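Local coordinates for eukaryotic translation initiation factor 2A (PDB 3WJ9), which is the beta-propeller part of a factor that probably directs methionyl-tRNAi to 40S ribosomal subunits in the early steps of synthesis from a few specific mRNAs, at residues A172-P175 with H179-A182; L116-V121 with G153-G158; I385-I388 with P392-Y395. All blocks are in the same frame, centred on the assembly; numbering follows the deposited sequence.

Contact 1: A172-P175 with H179-A182; sequences ALSP and HAVA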
loop_
_atom_site.group_PDB
_atom_site.type_symbol
_atom_site.label_atom_id
_atom_site.label_comp_id
_atom_site.label_asym_id
_atom_site.label_seq_id
_atom_site.Cartn_x
_atom_site.Cartn_y
_atom_site.Cartn_z
ATOM N N ALA A 172 -9.795 -7.273 -6.388
ATOM C CA ALA A 172 -8.375 -7.248 -6.030
ATOM C C ALA A 172 -7.596 -8.360 -6.729
ATOM O O ALA A 172 -7.973 -9.529 -6.659
ATOM C CB ALA A 172 -8.204 -7.356 -4.520
ATOM N N LEU A 173 -6.504 -7.989 -7.393
ATOM C CA LEU A 173 -5.687 -8.946 -8.139
ATOM C C LEU A 173 -4.822 -9.812 -7.227
ATOM O O LEU A 173 -4.767 -9.591 -6.017
ATOM C CB LEU A 173 -4.795 -8.211 -9.143
ATOM C CG LEU A 173 -5.274 -8.147 -10.595
ATOM C CD1 LEU A 173 -6.720 -7.700 -10.664
ATOM C CD2 LEU A 173 -4.392 -7.212 -11.407
ATOM N N SER A 174 -4.150 -10.798 -7.817
ATOM C CA SER A 174 -3.231 -11.659 -7.077
ATOM C C SER A 174 -1.785 -11.380 -7.477
ATOM O O SER A 174 -1.474 -11.276 -8.665
ATOM C CB SER A 174 -3.572 -13.134 -7.309
ATOM O OG SER A 174 -2.597 -13.988 -6.734
ATOM N N PRO A 175 -0.893 -11.258 -6.481
ATOM C CA PRO A 175 0.526 -10.990 -6.723
ATOM C C PRO A 175 1.359 -12.266 -6.823
ATOM O O PRO A 175 2.576 -12.226 -6.651
ATOM C CB PRO A 175 0.934 -10.164 -5.499
ATOM C CG PRO A 175 -0.081 -10.523 -4.415
ATOM C CD PRO A 175 -1.183 -11.351 -5.041
ATOM N N HIS A 179 -1.235 -15.540 -12.491
ATOM C CA HIS A 179 -2.138 -14.419 -12.269
ATOM C C HIS A 179 -3.555 -14.874 -11.933
ATOM O O HIS A 179 -4.141 -15.686 -12.645
ATOM C CB HIS A 179 -2.150 -13.520 -13.505
ATOM C CG HIS A 179 -0.812 -13.384 -14.163
ATOM N ND1 HIS A 179 -0.648 -13.441 -15.531
ATOM C CD2 HIS A 179 0.424 -13.195 -13.645
ATOM C CE1 HIS A 179 0.631 -13.294 -15.826
ATOM N NE2 HIS A 179 1.304 -13.143 -14.699
ATOM N N ALA A 180 -4.097 -14.345 -10.841
ATOM C CA ALA A 180 -5.455 -14.667 -10.418
ATOM C C ALA A 180 -6.178 -13.418 -9.923
ATOM O O ALA A 180 -5.553 -12.396 -9.648
ATOM C CB ALA A 180 -5.438 -15.734 -9.337
ATOM N N VAL A 181 -7.502 -13.503 -9.819
ATOM C CA VAL A 181 -8.315 -12.358 -9.415
ATOM C C VAL A 181 -9.236 -12.709 -8.246
ATOM O O VAL A 181 -9.602 -13.871 -8.062
ATOM C CB VAL A 181 -9.172 -11.837 -10.592
ATOM C CG1 VAL A 181 -9.634 -10.409 -10.333
ATOM C CG2 VAL A 181 -8.393 -11.912 -11.891
ATOM N N ALA A 182 -9.588 -11.698 -7.454
ATOM C CA ALA A 182 -10.586 -11.819 -6.396
ATOM C C ALA A 182 -11.554 -10.643 -6.486
ATOM O O ALA A 182 -11.124 -9.493 -6.581
ATOM C CB ALA A 182 -9.924 -11.863 -5.038
#
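L173 and V181 lie side by side and point the same way, off one face of a beta hairpin, and their methyl ends meet with L173 CD1 4.0 Å from V181 CG1. The valine offers this methyl because CG1 stands anti to its backbone N (chi1 -161°), while CG2 is directed elsewhere. The two residues form an antiparallel non-hydrogen-bonded pair. Their own N-H groups look outward: L173 N meets the side-chain oxygen of Q131, and V181 is bonded through its backbone to Y198 on the next strand of the blade.

The opposite face carries A172 and A182, a hydrogen-bonded pair whose methyls do not meet; A182 CB lies instead 3.4 Å from A172 O. A172 N donates to A182 O at 2.6 Å, the donor sitting almost in line with the C=O bond, and A182 N returns a 2.8 Å bond to A172 O from a donor tilted 27° off the carbonyl plane. Both methyls touch side chains of strand 220-222, A172 that of F220 and A182 that of W222.

S174 N reaches A180 O at 2.8 Å in a weak, bent bond of 125°, and S174 CB comes within 3.8 Å of A180 CB.

This is the start of one four-stranded antiparallel blade of the beta-propeller, with 170-173 as its first strand. The chemistry implies a hairpin joined chiefly by main-chain bonds, with one aliphatic pair on one face and small methyls fitted against aromatic residues on the other.

Contact 2: L116-V121 with G153-G158; sequences LVFSFV and GNMSKG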
loop_
_atom_site.group_PDB
_atom_site.type_symbol
_atom_site.label_atom_id
_atom_site.label_comp_id
_atom_site.label_asym_id
_atom_site.label_seq_id
_atom_site.Cartn_x
_atom_site.Cartn_y
_atom_site.Cartn_z
ATOM N N LEU A 116 2.612 9.455 -23.198
ATOM C CA LEU A 116 1.269 9.251 -22.682
ATOM C C LEU A 116 0.644 8.038 -23.361
ATOM O O LEU A 116 0.135 8.141 -24.475
ATOM C CB LEU A 116 0.404 10.494 -22.907
ATOM C CG LEU A 116 -1.036 10.381 -22.413
ATOM C CD1 LEU A 116 -1.034 9.870 -20.995
ATOM C CD2 LEU A 116 -1.755 11.720 -22.506
ATOM N N VAL A 117 0.684 6.890 -22.687
ATOM C CA VAL A 117 0.194 5.646 -23.283
ATOM C C VAL A 117 -1.343 5.537 -23.229
ATOM O O VAL A 117 -1.949 4.883 -24.082
ATOM C CB VAL A 117 0.803 4.402 -22.603
ATOM C CG1 VAL A 117 2.306 4.357 -22.828
ATOM C CG2 VAL A 117 0.477 4.380 -21.125
ATOM N N PHE A 118 -1.945 6.122 -22.190
ATOM C CA PHE A 118 -3.391 6.012 -21.946
ATOM C C PHE A 118 -3.980 7.148 -21.093
ATOM O O PHE A 118 -3.250 7.850 -20.396
ATOM C CB PHE A 118 -3.715 4.664 -21.301
ATOM C CG PHE A 118 -4.885 3.959 -21.926
ATOM C CD1 PHE A 118 -4.822 2.607 -22.211
ATOM C CD2 PHE A 118 -6.044 4.650 -22.231
ATOM C CE1 PHE A 118 -5.895 1.956 -22.787
ATOM C CE2 PHE A 118 -7.120 4.006 -22.807
ATOM C CZ PHE A 118 -7.046 2.655 -23.085
ATOM N N SER A 119 -5.303 7.310 -21.147
ATOM C CA SER A 119 -6.021 8.317 -20.343
ATOM C C SER A 119 -7.502 7.958 -20.023
ATOM O O SER A 119 -8.282 7.696 -20.944
ATOM C CB SER A 119 -5.978 9.667 -21.076
ATOM O OG SER A 119 -4.751 9.892 -21.733
ATOM N N PHE A 120 -7.873 7.914 -18.740
ATOM C CA PHE A 120 -9.236 7.555 -18.382
ATOM C C PHE A 120 -10.027 8.722 -17.739
ATOM O O PHE A 120 -9.439 9.714 -17.314
ATOM C CB PHE A 120 -9.320 6.394 -17.356
ATOM C CG PHE A 120 -8.445 5.168 -17.601
ATOM C CD1 PHE A 120 -7.766 4.922 -18.824
ATOM C CD2 PHE A 120 -8.332 4.250 -16.575
ATOM C CE1 PHE A 120 -7.042 3.821 -19.027
ATOM C CE2 PHE A 120 -7.574 3.173 -16.754
ATOM C CZ PHE A 120 -6.902 2.912 -17.946
ATOM N N VAL A 121 -11.355 8.582 -17.647
ATOM C CA VAL A 121 -12.191 9.495 -16.854
ATOM C C VAL A 121 -12.556 8.758 -15.573
ATOM O O VAL A 121 -12.797 7.556 -15.605
ATOM C CB VAL A 121 -13.454 9.928 -17.604
ATOM C CG1 VAL A 121 -14.381 10.783 -16.717
ATOM C CG2 VAL A 121 -13.108 10.678 -18.853
ATOM N N GLY A 153 1.825 -3.934 -22.279
ATOM C CA GLY A 153 2.589 -3.588 -23.462
ATOM C C GLY A 153 1.758 -2.849 -24.491
ATOM O O GLY A 153 2.189 -1.842 -25.054
ATOM N N ASN A 154 0.554 -3.354 -24.730
ATOM C CA ASN A 154 -0.354 -2.754 -25.694
ATOM C C ASN A 154 -1.766 -2.688 -25.133
ATOM O O ASN A 154 -2.626 -3.476 -25.516
ATOM C CB ASN A 154 -0.345 -3.550 -26.998
ATOM C CG ASN A 154 -1.109 -2.861 -28.107
ATOM O OD1 ASN A 154 -1.472 -1.690 -27.993
ATOM N ND2 ASN A 154 -1.354 -3.584 -29.190
HETATM N N MSE A 155 -2.005 -1.760 -24.214
HETATM C CA MSE A 155 -3.339 -1.623 -23.655
HETATM C C MSE A 155 -4.160 -0.608 -24.463
HETATM O O MSE A 155 -5.388 -0.578 -24.367
HETATM C CB MSE A 155 -3.270 -1.253 -22.160
HETATM C CG MSE A 155 -2.717 0.124 -21.802
HETATM SE SE MSE A 155 -2.492 0.396 -19.861
HETATM C CE MSE A 155 -0.593 -0.049 -19.637
ATOM N N SER A 156 -3.482 0.173 -25.304
ATOM C CA SER A 156 -4.143 1.162 -26.159
ATOM C C SER A 156 -5.219 0.544 -27.048
ATOM O O SER A 156 -6.229 1.182 -27.339
ATOM C CB SER A 156 -3.116 1.885 -27.037
ATOM O OG SER A 156 -2.474 0.993 -27.936
ATOM N N LYS A 157 -4.994 -0.693 -27.478
ATOM C CA LYS A 157 -5.921 -1.369 -28.379
ATOM C C LYS A 157 -7.217 -1.768 -27.675
ATOM O O LYS A 157 -8.231 -2.016 -28.326
ATOM C CB LYS A 157 -5.262 -2.603 -29.000
ATOM C CG LYS A 157 -4.955 -3.721 -28.019
ATOM C CD LYS A 157 -4.300 -4.895 -28.728
ATOM C CE LYS A 157 -3.954 -6.014 -27.759
ATOM N NZ LYS A 157 -3.245 -7.134 -28.437
ATOM N N GLY A 158 -7.179 -1.833 -26.348
ATOM C CA GLY A 158 -8.371 -2.128 -25.573
ATOM C C GLY A 158 -8.275 -3.381 -24.723
ATOM O O GLY A 158 -7.246 -4.056 -24.717
#
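F118 turns its ring toward M155 with chi1 at -134°, while M155 has CG tucked between its own backbone N and carbonyl carbon (chi1 67°). Together these rotations bring the selenomethionine chain to the rim of the ring, a Met-aromatic contact between two neighbouring blades of the beta-propeller. F118 belongs to the outermost strand, 116-120, of the blade that includes the WD 1 repeat; M155 begins a type I turn in the loop between strands 146-151 and 161-162 of the following blade.

The approach is from the edge. M155 CG lies in the ring plane, 3.3 Å from F118 CD1, and M155 SE stands obliquely, 5.2 Å from the ring centroid and 71° off its normal. M155 O is also near the ring plane, 3.0 Å from F118 CE1. On one face of the ring F120 CE1 rests 3.4 Å above the plane, and Y150 touches both F118 and M155. With an alanine in place of F118, M155 would probably lose the ring edge it packs against, opening a gap beside its CG and beside F120.

V117 and F118 both face V108 in a classic beta bulge, and the CB atoms of both point toward the turn. The turn keeps its own shape: G158 N bonds to M155 O at 3.0 Å, and S156 OG donates to N154 OD1 at 2.9 Å, the hydroxyl oxygen standing almost in line with the amide C=O.

Contact 3: I385-I388 with P392-Y395; sequences IWHI and PMFY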
loop_
_atom_site.group_PDB
_atom_site.type_symbol
_atom_site.label_atom_id
_atom_site.label_comp_id
_atom_site.label_asym_id
_atom_site.label_seq_id
_atom_site.Cartn_x
_atom_site.Cartn_y
_atom_site.Cartn_z
ATOM N N ILE A 385 14.996 8.070 12.827
ATOM C CA ILE A 385 15.391 6.721 12.430
ATOM C C ILE A 385 15.973 5.985 13.635
ATOM O O ILE A 385 16.844 6.509 14.328
ATOM C CB ILE A 385 16.423 6.731 11.274
ATOM C CG1 ILE A 385 15.785 7.233 9.976
ATOM C CG2 ILE A 385 16.989 5.342 11.047
ATOM C CD1 ILE A 385 15.821 8.734 9.798
ATOM N N TRP A 386 15.483 4.774 13.885
ATOM C CA TRP A 386 15.884 4.002 15.059
ATOM C C TRP A 386 16.614 2.730 14.665
ATOM O O TRP A 386 16.358 2.172 13.600
ATOM C CB TRP A 386 14.670 3.610 15.911
ATOM C CG TRP A 386 13.636 4.673 16.125
ATOM C CD1 TRP A 386 12.833 5.243 15.180
ATOM C CD2 TRP A 386 13.255 5.255 17.376
ATOM N NE1 TRP A 386 11.997 6.162 15.761
ATOM C CE2 TRP A 386 12.234 6.187 17.112
ATOM C CE3 TRP A 386 13.687 5.088 18.696
ATOM C CZ2 TRP A 386 11.635 6.945 18.114
ATOM C CZ3 TRP A 386 13.095 5.844 19.689
ATOM C CH2 TRP A 386 12.080 6.761 19.393
ATOM N N HIS A 387 17.507 2.254 15.526
ATOM C CA HIS A 387 18.028 0.903 15.372
ATOM C C HIS A 387 16.949 -0.092 15.769
ATOM O O HIS A 387 15.929 0.289 16.339
ATOM C CB HIS A 387 19.282 0.685 16.215
ATOM C CG HIS A 387 20.463 1.477 15.752
ATOM N ND1 HIS A 387 20.655 2.798 16.096
ATOM C CD2 HIS A 387 21.507 1.139 14.959
ATOM C CE1 HIS A 387 21.772 3.236 15.543
ATOM N NE2 HIS A 387 22.307 2.250 14.847
ATOM N N ILE A 388 17.171 -1.369 15.476
ATOM C CA ILE A 388 16.220 -2.401 15.870
ATOM C C ILE A 388 16.383 -2.701 17.357
ATOM O O ILE A 388 15.555 -3.383 17.965
ATOM C CB ILE A 388 16.402 -3.693 15.044
ATOM C CG1 ILE A 388 15.090 -4.478 14.983
ATOM C CG2 ILE A 388 17.544 -4.536 15.596
ATOM C CD1 ILE A 388 13.979 -3.733 14.288
ATOM N N PRO A 392 18.668 5.419 18.799
ATOM C CA PRO A 392 18.390 6.319 17.678
ATOM C C PRO A 392 19.646 6.493 16.834
ATOM O O PRO A 392 20.726 6.140 17.300
ATOM C CB PRO A 392 17.991 7.624 18.368
ATOM C CG PRO A 392 18.745 7.593 19.659
ATOM C CD PRO A 392 18.772 6.144 20.078
HETATM N N MSE A 393 19.488 6.867 15.565
HETATM C CA MSE A 393 20.622 7.209 14.715
HETATM C C MSE A 393 20.441 8.537 14.025
HETATM O O MSE A 393 21.395 9.050 13.404
HETATM C CB MSE A 393 20.892 6.117 13.685
HETATM C CG MSE A 393 19.628 5.365 13.291
HETATM SE SE MSE A 393 20.106 4.024 11.932
HETATM C CE MSE A 393 19.690 2.410 12.978
ATOM N N PHE A 394 19.243 9.100 14.114
ATOM C CA PHE A 394 18.900 10.339 13.431
ATOM C C PHE A 394 17.662 10.987 14.030
ATOM O O PHE A 394 16.810 10.308 14.606
ATOM C CB PHE A 394 18.679 10.091 11.939
ATOM C CG PHE A 394 18.616 11.347 11.124
ATOM C CD1 PHE A 394 19.750 12.118 10.947
ATOM C CD2 PHE A 394 17.435 11.753 10.528
ATOM C CE1 PHE A 394 19.709 13.270 10.197
ATOM C CE2 PHE A 394 17.388 12.906 9.776
ATOM C CZ PHE A 394 18.529 13.663 9.611
ATOM N N TYR A 395 17.578 12.306 13.893
ATOM C CA TYR A 395 16.397 13.059 14.283
ATOM C C TYR A 395 16.438 14.434 13.642
ATOM O O TYR A 395 17.488 15.076 13.581
ATOM C CB TYR A 395 16.285 13.195 15.801
ATOM C CG TYR A 395 15.110 14.043 16.234
ATOM C CD1 TYR A 395 13.843 13.490 16.359
ATOM C CD2 TYR A 395 15.264 15.396 16.517
ATOM C CE1 TYR A 395 12.764 14.257 16.752
ATOM C CE2 TYR A 395 14.192 16.170 16.909
ATOM C CZ TYR A 395 12.945 15.597 17.026
ATOM O OH TYR A 395 11.875 16.368 17.420
#
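M393 reaches across the hairpin from its bulged strand and fits between I385 and H387, and its chain can be followed atom by atom. CB stands above the plane of the imidazole, past its CE1 corner, 3.5 Å from H387 CE1. CG then lies against the carbonyl oxygen of I385 and meets the aliphatic side chain, 3.5 Å from I385 CG2, where the two side chains cross at about a right angle. The chain runs extended through chi2, which sets SE over the face of the H387 ring, 4.2 Å from its centroid and 16° off the normal, with I385 CG2 still alongside. The bend at chi3 (115°) turns the terminal CE in over the ring, but it is modelled too near for its exact position to be trusted.

The imidazole is hydrogen-bonded through ND1 to the carbonyl oxygen of A391, in the turn; P392 O lies at its edge, in plane, 3.6 Å from H387 CE1. I385 meanwhile sends CD1 the other way, to within 3.5 Å of F394 CD2; the phenylalanine ring leads on from there to stack with Y24.

M393 and F394 both face I385, a classic beta bulge in the hairpin of strands 382-387 and 392-397, the last two of a propeller blade within the WD 4 repeat. M393 N gives I385 O a 2.9 Å bond, nearly straight at 165°, whereas I385 N to F394 O is long and weak. On the opposite side of the sheet W386 pairs with P392, and its NE1 bonds to T370.

The chemistry implies a lightly bonded outer strand, joined over these residues by one good main-chain bond and one weak one, with aliphatic and selenium-aromatic packing on the M393 side.

Overall arrangement
Contacts 1 and 3 are both hairpins within a single blade, but at different ends of the strand order: contact 1 joins the first two strands, its centre about 15 Å from the centre of the chain, and contact 3 the last two, about 24 Å out. Contact 2, equally far out, instead joins successive blades. No two contacts hold the same element, and contact 3 lies across the chain's centre from both others. All are partly buried, but only contacts 2 and 3 include an exposed touching residue. The inner hairpin is paired mainly through backbone bonds, and its alanines touch F220 and W222. The outer two each set a selenomethionine against an aromatic ring: at its edge in contact 2, over its face in contact 3.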